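Local coordinates for protein phosphotransferase system, HPr-related proteins (Thermoanaerobacter tengcongensis, PDB 3LE1) that probably serves as the general, non-sugar-specific phosphocarrier of the phosphoenolpyruvate-dependent sugar phosphotransferase system, passing phosphate on as sugars are taken up, at residues A[20-25]-A[42-47]; A[24-29]-A[75-80]; A[33-38]-A[51-56]. All coordinates share one frame; numbering follows the deposited sequence.

The three contacts tie the helices of the HPr open-faced beta-sandwich to one another and to its antiparallel sheet. Interactions 1 and 2 both start from helix 16-26; Lys45 NZ of interaction 1 bonds to Phe29 O of interaction 2 at 2.8 Å, tying the turn 43-46 to the loop after that helix. Interaction 3 joins strand 32-37 to helix 47-53, and Phe22 CZ of interaction 1 packs 3.3 Å from its Val35 CG2. Interactions 2 and 3 meet at Leu77 CD1 and Ile33 CG2, 3.9 Å apart. His15, probably phosphorylated as in other HPr proteins, precedes helix 16-26 and touches Met51 of segment 51-56. A bound cadmium ion lies about 10 Å from the Phe29 side chain.

Interaction 1. Residues A[20-25]-A[42-47]; sequences ALFVQT and VNAKSI
Apolar contacts between helix 16-26 and the turn after strand 40-43 centre on Val23 and Phe22. Val23 spreads its two methyls over the turn and the first residue of the helix that follows. CG2 approaches Ile47 CD1 at 4.0 Å, the two side chains crossing at about a right angle; with CG1 of Ile47 anti to the backbone N (chi1 -164°) and a bend at chi2, its CD1 comes over to the valine. The Phe22 ring reaches Ala44, the second residue of the turn, where CE2 meets Ala44 CB obliquely at 3.7 Å. Beyond Ala44 the same ring also packs on Val35, Leu77 and Ile50, so it is buried between the sheet and the helices.

A second set of contacts is made to backbone carbonyls. Val23 CG2 rests 3.4 Å from Ala44 O, while CG1 lies equally close to Lys45 O, and the valine thus nestles against the peptide groups of the turn. This is the place in the HPr fold, an open-faced beta-sandwich, where the chain leaves the edge strand 40-43 and passes over helix 16-26 on its way to helix 47-53.

Hydrogen bonds define the turn itself. Asn43 to Ser46 form a type I beta turn, closed by Ser46 N to Asn43 O. Asn43 OD1 also accepts from Lys45 N at 2.8 Å, an Asx turn in which the donor sits above the amide plane. Ser46 is the N-cap of the following helix, with OG bonded to Gly49 N. The extended Lys45 side chain carries NZ to Phe29 O and Ser31 O, both of which it bonds.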
loop_
_atom_site.group_PDB
_atom_site.type_symbol
_atom_site.label_atom_id
_atom_site.label_comp_id
_atom_site.label_asym_id
_atom_site.label_seq_id
_atom_site.Cartn_x
_atom_site.Cartn_y
_atom_site.Cartn_z
ATOM N N ALA A 20 -0.268 8.873 4.076
ATOM C CA ALA A 20 -0.215 8.824 5.532
ATOM C C ALA A 20 -1.145 7.741 6.052
ATOM O O ALA A 20 -0.792 6.989 6.966
ATOM C CB ALA A 20 -0.600 10.177 6.128
ATOM N N LEU A 21 -2.333 7.678 5.456
ATOM C CA LEU A 21 -3.350 6.693 5.814
ATOM C C LEU A 21 -2.921 5.296 5.402
ATOM O O LEU A 21 -3.189 4.320 6.105
ATOM C CB LEU A 21 -4.670 7.028 5.133
ATOM C CG LEU A 21 -5.471 8.183 5.732
ATOM C CD1 LEU A 21 -6.300 8.860 4.662
ATOM C CD2 LEU A 21 -6.341 7.698 6.873
ATOM N N PHE A 22 -2.276 5.206 4.245
ATOM C CA PHE A 22 -1.757 3.941 3.756
ATOM C C PHE A 22 -0.804 3.347 4.782
ATOM O O PHE A 22 -0.968 2.199 5.179
ATOM C CB PHE A 22 -1.056 4.132 2.412
ATOM C CG PHE A 22 -0.604 2.846 1.771
ATOM C CD1 PHE A 22 -1.436 2.156 0.902
ATOM C CD2 PHE A 22 0.658 2.333 2.028
ATOM C CE1 PHE A 22 -1.014 0.980 0.309
ATOM C CE2 PHE A 22 1.082 1.156 1.431
ATOM C CZ PHE A 22 0.243 0.485 0.571
ATOM N N VAL A 23 0.171 4.144 5.230
ATOM C CA VAL A 23 1.173 3.700 6.192
ATOM C C VAL A 23 0.510 3.422 7.532
ATOM O O VAL A 23 0.864 2.478 8.240
ATOM C CB VAL A 23 2.268 4.767 6.385
ATOM C CG1 VAL A 23 3.128 4.445 7.598
ATOM C CG2 VAL A 23 3.124 4.890 5.133
ATOM N N GLN A 24 -0.457 4.270 7.857
ATOM C CA GLN A 24 -1.280 4.124 9.038
ATOM C C GLN A 24 -1.974 2.763 9.049
ATOM O O GLN A 24 -1.924 2.036 10.028
ATOM C CB GLN A 24 -2.322 5.245 9.046
ATOM N N THR A 25 -2.617 2.428 7.941
ATOM C CA THR A 25 -3.350 1.181 7.844
ATOM C C THR A 25 -2.393 -0.010 7.866
ATOM O O THR A 25 -2.612 -0.979 8.601
ATOM C CB THR A 25 -4.244 1.170 6.586
ATOM O OG1 THR A 25 -5.209 2.229 6.691
ATOM C CG2 THR A 25 -4.967 -0.154 6.430
ATOM N N VAL A 42 9.419 -1.290 -1.524
ATOM C CA VAL A 42 9.607 -0.600 -0.250
ATOM C C VAL A 42 8.722 -1.145 0.875
ATOM O O VAL A 42 7.654 -1.708 0.638
ATOM C CB VAL A 42 9.294 0.891 -0.388
ATOM C CG1 VAL A 42 10.171 1.512 -1.446
ATOM C CG2 VAL A 42 7.816 1.105 -0.711
ATOM N N ASN A 43 9.179 -0.942 2.104
ATOM C CA ASN A 43 8.390 -1.230 3.297
ATOM C C ASN A 43 7.146 -0.337 3.316
ATOM O O ASN A 43 7.242 0.884 3.224
ATOM C CB ASN A 43 9.262 -0.999 4.534
ATOM C CG ASN A 43 8.545 -1.292 5.833
ATOM O OD1 ASN A 43 7.333 -1.501 5.865
ATOM N ND2 ASN A 43 9.299 -1.278 6.932
ATOM N N ALA A 44 5.968 -0.948 3.409
ATOM C CA ALA A 44 4.717 -0.188 3.354
ATOM C C ALA A 44 4.463 0.632 4.617
ATOM O O ALA A 44 3.599 1.515 4.630
ATOM C CB ALA A 44 3.540 -1.124 3.097
ATOM N N LYS A 45 5.206 0.321 5.672
ATOM C CA LYS A 45 5.120 1.040 6.942
ATOM C C LYS A 45 6.101 2.218 6.972
ATOM O O LYS A 45 6.187 2.925 7.976
ATOM C CB LYS A 45 5.402 0.091 8.113
ATOM C CG LYS A 45 4.384 -1.044 8.262
ATOM C CD LYS A 45 4.822 -2.087 9.278
ATOM C CE LYS A 45 3.819 -3.237 9.338
ATOM N NZ LYS A 45 4.099 -4.188 10.436
ATOM N N SER A 46 6.832 2.426 5.874
ATOM C CA SER A 46 7.813 3.515 5.781
ATOM C C SER A 46 7.376 4.626 4.829
ATOM O O SER A 46 7.292 4.426 3.609
ATOM C CB SER A 46 9.193 2.983 5.375
ATOM O OG SER A 46 10.052 4.032 4.934
ATOM N N ILE A 47 7.107 5.798 5.399
ATOM C CA ILE A 47 6.678 6.957 4.629
ATOM C C ILE A 47 7.758 7.419 3.649
ATOM O O ILE A 47 7.453 7.815 2.535
ATOM C CB ILE A 47 6.262 8.130 5.550
ATOM C CG1 ILE A 47 5.460 9.171 4.759
ATOM C CG2 ILE A 47 7.486 8.756 6.202
ATOM C CD1 ILE A 47 4.292 8.587 3.989
#

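Interaction 2. Residues A[24-29]-A[75-80]; sequences QTASKF and KALVDL
The end of helix 16-26 runs beside helix 70-82 with Thr25 nearest Leu77, their CA atoms 6.8 Å apart, and a type I beta turn from Ala26 to Phe29 then leads the chain past Ala76. Thr25 lies among three side chains of the second helix. Its methyl CG2, set anti to the backbone N, touches both Ala76 CB and Leu77 CD2, each 3.9 Å away; the Thr25 and Leu77 side chains pass alongside one another, pointing opposite ways. On the other branch, OG1 meets Leu80 CD2 at 3.3 Å, the two side chains reaching tip to tip. That hydroxyl is satisfied within its own helix by a bond to Leu21 O, so a polar atom can face the leucine methyl. In HPr these two helices lie side by side on one face of an antiparallel sheet of strand order 1-4-2-3, and Leu77 marks the seam: Leu77 CD2 lies 4.3 Å from Ala26 CB, and the leucine also packs on Ile33 of strand 32-37. Farther along, Phe29 holds its ring against Ala76. CZ and CE2 of the ring straddle Ala76 CB at 3.5 Å, in an oblique approach. The ring is carried there by a chi1 of -59°, which sets CG anti to the carbonyl carbon, and Ala26 O lies in the ring plane at its edge.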
loop_
_atom_site.group_PDB
_atom_site.type_symbol
_atom_site.label_atom_id
_atom_site.label_comp_id
_atom_site.label_asym_id
_atom_site.label_seq_id
_atom_site.Cartn_x
_atom_site.Cartn_y
_atom_site.Cartn_z
ATOM N N GLN A 24 -0.457 4.270 7.857
ATOM C CA GLN A 24 -1.280 4.124 9.038
ATOM C C GLN A 24 -1.974 2.763 9.049
ATOM O O GLN A 24 -1.924 2.036 10.028
ATOM C CB GLN A 24 -2.322 5.245 9.046
ATOM N N THR A 25 -2.617 2.428 7.941
ATOM C CA THR A 25 -3.350 1.181 7.844
ATOM C C THR A 25 -2.393 -0.010 7.866
ATOM O O THR A 25 -2.612 -0.979 8.601
ATOM C CB THR A 25 -4.244 1.170 6.586
ATOM O OG1 THR A 25 -5.209 2.229 6.691
ATOM C CG2 THR A 25 -4.967 -0.154 6.430
ATOM N N ALA A 26 -1.324 0.065 7.077
ATOM C CA ALA A 26 -0.325 -1.003 7.058
ATOM C C ALA A 26 0.213 -1.230 8.457
ATOM O O ALA A 26 0.428 -2.369 8.882
ATOM C CB ALA A 26 0.816 -0.660 6.108
ATOM N N SER A 27 0.422 -0.134 9.178
ATOM C CA SER A 27 1.032 -0.198 10.499
ATOM C C SER A 27 0.101 -0.808 11.554
ATOM O O SER A 27 0.520 -1.076 12.668
ATOM C CB SER A 27 1.517 1.192 10.935
ATOM O OG SER A 27 2.567 1.669 10.094
ATOM N N LYS A 28 -1.165 -1.021 11.209
ATOM C CA LYS A 28 -2.086 -1.698 12.121
ATOM C C LYS A 28 -1.782 -3.190 12.257
ATOM O O LYS A 28 -2.236 -3.841 13.198
ATOM C CB LYS A 28 -3.529 -1.524 11.663
ATOM C CG LYS A 28 -3.988 -0.089 11.622
ATOM C CD LYS A 28 -5.493 -0.005 11.722
ATOM C CE LYS A 28 -6.157 -0.536 10.479
ATOM N NZ LYS A 28 -7.512 0.064 10.348
ATOM N N PHE A 29 -1.010 -3.730 11.318
ATOM C CA PHE A 29 -0.770 -5.171 11.257
ATOM C C PHE A 29 0.655 -5.572 11.629
ATOM O O PHE A 29 1.596 -4.788 11.471
ATOM C CB PHE A 29 -1.148 -5.701 9.864
ATOM C CG PHE A 29 -2.587 -5.448 9.501
ATOM C CD1 PHE A 29 -3.560 -6.370 9.837
ATOM C CD2 PHE A 29 -2.970 -4.277 8.857
ATOM C CE1 PHE A 29 -4.883 -6.150 9.528
ATOM C CE2 PHE A 29 -4.306 -4.042 8.541
ATOM C CZ PHE A 29 -5.264 -4.982 8.877
ATOM N N LYS A 75 -5.809 -7.331 2.682
ATOM C CA LYS A 75 -7.205 -6.993 2.433
ATOM C C LYS A 75 -7.524 -5.568 2.888
ATOM O O LYS A 75 -8.237 -4.821 2.204
ATOM C CB LYS A 75 -8.137 -7.973 3.130
ATOM C CG LYS A 75 -9.586 -7.572 3.001
ATOM C CD LYS A 75 -10.509 -8.732 3.215
ATOM N N ALA A 76 -6.980 -5.184 4.038
ATOM C CA ALA A 76 -7.233 -3.851 4.579
ATOM C C ALA A 76 -6.709 -2.764 3.635
ATOM O O ALA A 76 -7.328 -1.704 3.450
ATOM C CB ALA A 76 -6.596 -3.713 5.947
ATOM N N LEU A 77 -5.562 -3.033 3.030
ATOM C CA LEU A 77 -4.966 -2.086 2.093
ATOM C C LEU A 77 -5.728 -2.055 0.766
ATOM O O LEU A 77 -5.951 -0.982 0.180
ATOM C CB LEU A 77 -3.496 -2.448 1.871
ATOM C CG LEU A 77 -2.648 -2.188 3.118
ATOM C CD1 LEU A 77 -1.272 -2.834 3.002
ATOM C CD2 LEU A 77 -2.526 -0.694 3.446
ATOM N N VAL A 78 -6.134 -3.229 0.300
ATOM C CA VAL A 78 -6.922 -3.340 -0.918
ATOM C C VAL A 78 -8.207 -2.540 -0.781
ATOM O O VAL A 78 -8.550 -1.749 -1.663
ATOM C CB VAL A 78 -7.271 -4.811 -1.223
ATOM C CG1 VAL A 78 -8.441 -4.914 -2.209
ATOM C CG2 VAL A 78 -6.049 -5.545 -1.732
ATOM N N ASP A 79 -8.896 -2.751 0.337
ATOM C CA ASP A 79 -10.113 -2.020 0.660
ATOM C C ASP A 79 -9.884 -0.513 0.768
ATOM O O ASP A 79 -10.706 0.273 0.315
ATOM C CB ASP A 79 -10.739 -2.574 1.949
ATOM C CG ASP A 79 -11.255 -4.001 1.783
ATOM O OD1 ASP A 79 -11.311 -4.495 0.640
ATOM O OD2 ASP A 79 -11.614 -4.634 2.800
ATOM N N LEU A 80 -8.771 -0.107 1.365
ATOM C CA LEU A 80 -8.481 1.321 1.475
ATOM C C LEU A 80 -8.311 1.930 0.088
ATOM O O LEU A 80 -8.864 2.984 -0.217
ATOM C CB LEU A 80 -7.227 1.544 2.314
ATOM C CG LEU A 80 -6.868 2.944 2.812
ATOM C CD1 LEU A 80 -7.913 3.477 3.789
ATOM C CD2 LEU A 80 -5.507 2.919 3.466
#

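Interaction 3. Residues A[33-38]-A[51-56]; sequences IWVEKD and MSLGVS
Leu53 lies against the strand with CD1 3.4 Å from Lys37 CB. The same methyl reaches Val35 CG1 at 3.8 Å, so the leucine tip bridges two residues on one side of strand 32-37, and Val35 and Leu53 cross obliquely. Its other methyl, CD2, sits 4.0 Å from Lys37 N, over the strand backbone. Val35 offers CG1 because this branch is anti to its backbone N, while its position in the strand also places it on Phe22 of helix 16-26 and Val42 of the neighbouring strand.

Lys37 continues the contact past the end of helix 47-53. Its chain leaves the strand extended and then bends at chi3 (93°), bringing CE between Leu53 O and Gly54 O, and NZ within 2.8 Å of Gly54 O. The ammonium donates to this carbonyl from a direction tilted 32° from its plane, with a C=O...N angle of 147°. Gly54, at positive phi, ends the short helix 47-53 of the HPr fold; Leu53 and the Lys37 bond join this end to strand 32-37 of the sheet, before the chain goes on to strand 60-66.

The lysine therefore serves two chemistries at once: its CB adds to the apolar patch around Leu53, while its charged end bonds to a backbone carbonyl just beyond the helix, where the positive charge probably complements the negative end of the helix dipole.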
loop_
_atom_site.group_PDB
_atom_site.type_symbol
_atom_site.label_atom_id
_atom_site.label_comp_id
_atom_site.label_asym_id
_atom_site.label_seq_id
_atom_site.Cartn_x
_atom_site.Cartn_y
_atom_site.Cartn_z
ATOM N N ILE A 33 5.139 -5.836 5.493
ATOM C CA ILE A 33 4.352 -5.501 4.308
ATOM C C ILE A 33 5.172 -4.675 3.322
ATOM O O ILE A 33 5.902 -3.764 3.719
ATOM C CB ILE A 33 3.066 -4.713 4.651
ATOM C CG1 ILE A 33 2.300 -5.368 5.800
ATOM C CG2 ILE A 33 2.172 -4.612 3.417
ATOM C CD1 ILE A 33 1.214 -4.470 6.353
ATOM N N TRP A 34 5.032 -4.995 2.040
ATOM C CA TRP A 34 5.796 -4.339 0.989
ATOM C C TRP A 34 4.885 -3.786 -0.097
ATOM O O TRP A 34 3.781 -4.294 -0.327
ATOM C CB TRP A 34 6.786 -5.314 0.359
ATOM C CG TRP A 34 7.835 -5.851 1.284
ATOM C CD1 TRP A 34 9.069 -5.306 1.530
ATOM C CD2 TRP A 34 7.768 -7.057 2.063
ATOM N NE1 TRP A 34 9.763 -6.101 2.410
ATOM C CE2 TRP A 34 8.987 -7.177 2.756
ATOM C CE3 TRP A 34 6.796 -8.051 2.233
ATOM C CZ2 TRP A 34 9.258 -8.245 3.614
ATOM C CZ3 TRP A 34 7.068 -9.112 3.089
ATOM C CH2 TRP A 34 8.286 -9.195 3.774
ATOM N N VAL A 35 5.367 -2.737 -0.758
ATOM C CA VAL A 35 4.730 -2.141 -1.907
ATOM C C VAL A 35 5.753 -2.080 -3.038
ATOM O O VAL A 35 6.851 -1.568 -2.861
ATOM C CB VAL A 35 4.235 -0.740 -1.556
ATOM C CG1 VAL A 35 3.965 0.077 -2.798
ATOM C CG2 VAL A 35 3.002 -0.850 -0.708
ATOM N N GLU A 36 5.402 -2.630 -4.192
ATOM C CA GLU A 36 6.317 -2.671 -5.321
ATOM C C GLU A 36 5.739 -1.954 -6.533
ATOM O O GLU A 36 4.559 -2.092 -6.834
ATOM C CB GLU A 36 6.642 -4.119 -5.696
ATOM C CG GLU A 36 7.390 -4.230 -7.012
ATOM C CD GLU A 36 7.892 -5.633 -7.294
ATOM O OE1 GLU A 36 7.697 -6.533 -6.443
ATOM O OE2 GLU A 36 8.494 -5.831 -8.371
ATOM N N LYS A 37 6.579 -1.176 -7.207
ATOM C CA LYS A 37 6.247 -0.631 -8.516
ATOM C C LYS A 37 7.464 -0.751 -9.409
ATOM O O LYS A 37 8.550 -0.313 -9.041
ATOM C CB LYS A 37 5.804 0.831 -8.457
ATOM C CG LYS A 37 5.482 1.382 -9.845
ATOM C CD LYS A 37 4.965 2.811 -9.831
ATOM C CE LYS A 37 6.074 3.828 -10.026
ATOM N NZ LYS A 37 5.549 5.124 -10.563
ATOM N N ASP A 38 7.271 -1.365 -10.571
ATOM C CA ASP A 38 8.334 -1.489 -11.560
ATOM C C ASP A 38 9.682 -1.821 -10.920
ATOM O O ASP A 38 10.621 -1.028 -10.966
ATOM C CB ASP A 38 8.431 -0.216 -12.398
ATOM C CG ASP A 38 7.179 0.028 -13.232
ATOM O OD1 ASP A 38 6.240 -0.796 -13.178
ATOM O OD2 ASP A 38 7.144 1.044 -13.953
ATOM N N MET A 51 7.216 7.452 -0.384
ATOM C CA MET A 51 7.580 8.634 -1.159
ATOM C C MET A 51 8.543 8.286 -2.281
ATOM O O MET A 51 8.349 8.699 -3.431
ATOM C CB MET A 51 8.230 9.680 -0.263
ATOM C CG MET A 51 7.332 10.201 0.837
ATOM S SD MET A 51 6.072 11.317 0.215
ATOM C CE MET A 51 4.901 10.189 -0.545
ATOM N N SER A 52 9.583 7.531 -1.934
ATOM C CA SER A 52 10.599 7.116 -2.897
ATOM C C SER A 52 9.965 6.396 -4.074
ATOM O O SER A 52 10.397 6.535 -5.217
ATOM C CB SER A 52 11.607 6.175 -2.236
ATOM O OG SER A 52 11.194 4.821 -2.353
ATOM N N LEU A 53 8.931 5.618 -3.785
ATOM C CA LEU A 53 8.306 4.785 -4.797
ATOM C C LEU A 53 7.614 5.608 -5.900
ATOM O O LEU A 53 7.555 5.175 -7.048
ATOM C CB LEU A 53 7.339 3.818 -4.118
ATOM C CG LEU A 53 7.274 2.377 -4.625
ATOM C CD1 LEU A 53 5.954 2.079 -5.268
ATOM C CD2 LEU A 53 8.419 2.036 -5.576
ATOM N N GLY A 54 7.106 6.790 -5.551
ATOM C CA GLY A 54 6.482 7.674 -6.522
ATOM C C GLY A 54 5.295 7.041 -7.224
ATOM O O GLY A 54 5.280 6.881 -8.448
ATOM N N VAL A 55 4.299 6.654 -6.435
ATOM C CA VAL A 55 3.084 6.055 -6.973
ATOM C C VAL A 55 2.030 7.119 -7.255
ATOM O O VAL A 55 1.572 7.810 -6.338
ATOM C CB VAL A 55 2.480 5.045 -5.988
ATOM C CG1 VAL A 55 1.239 4.398 -6.600
ATOM C CG2 VAL A 55 3.521 4.001 -5.602
ATOM N N SER A 56 1.655 7.250 -8.519
ATOM C CA SER A 56 0.654 8.231 -8.924
ATOM C C SER A 56 -0.624 7.539 -9.393
ATOM O O SER A 56 -0.671 6.322 -9.535
ATOM C CB SER A 56 1.208 9.144 -10.023
ATOM O OG SER A 56 1.734 8.397 -11.105
#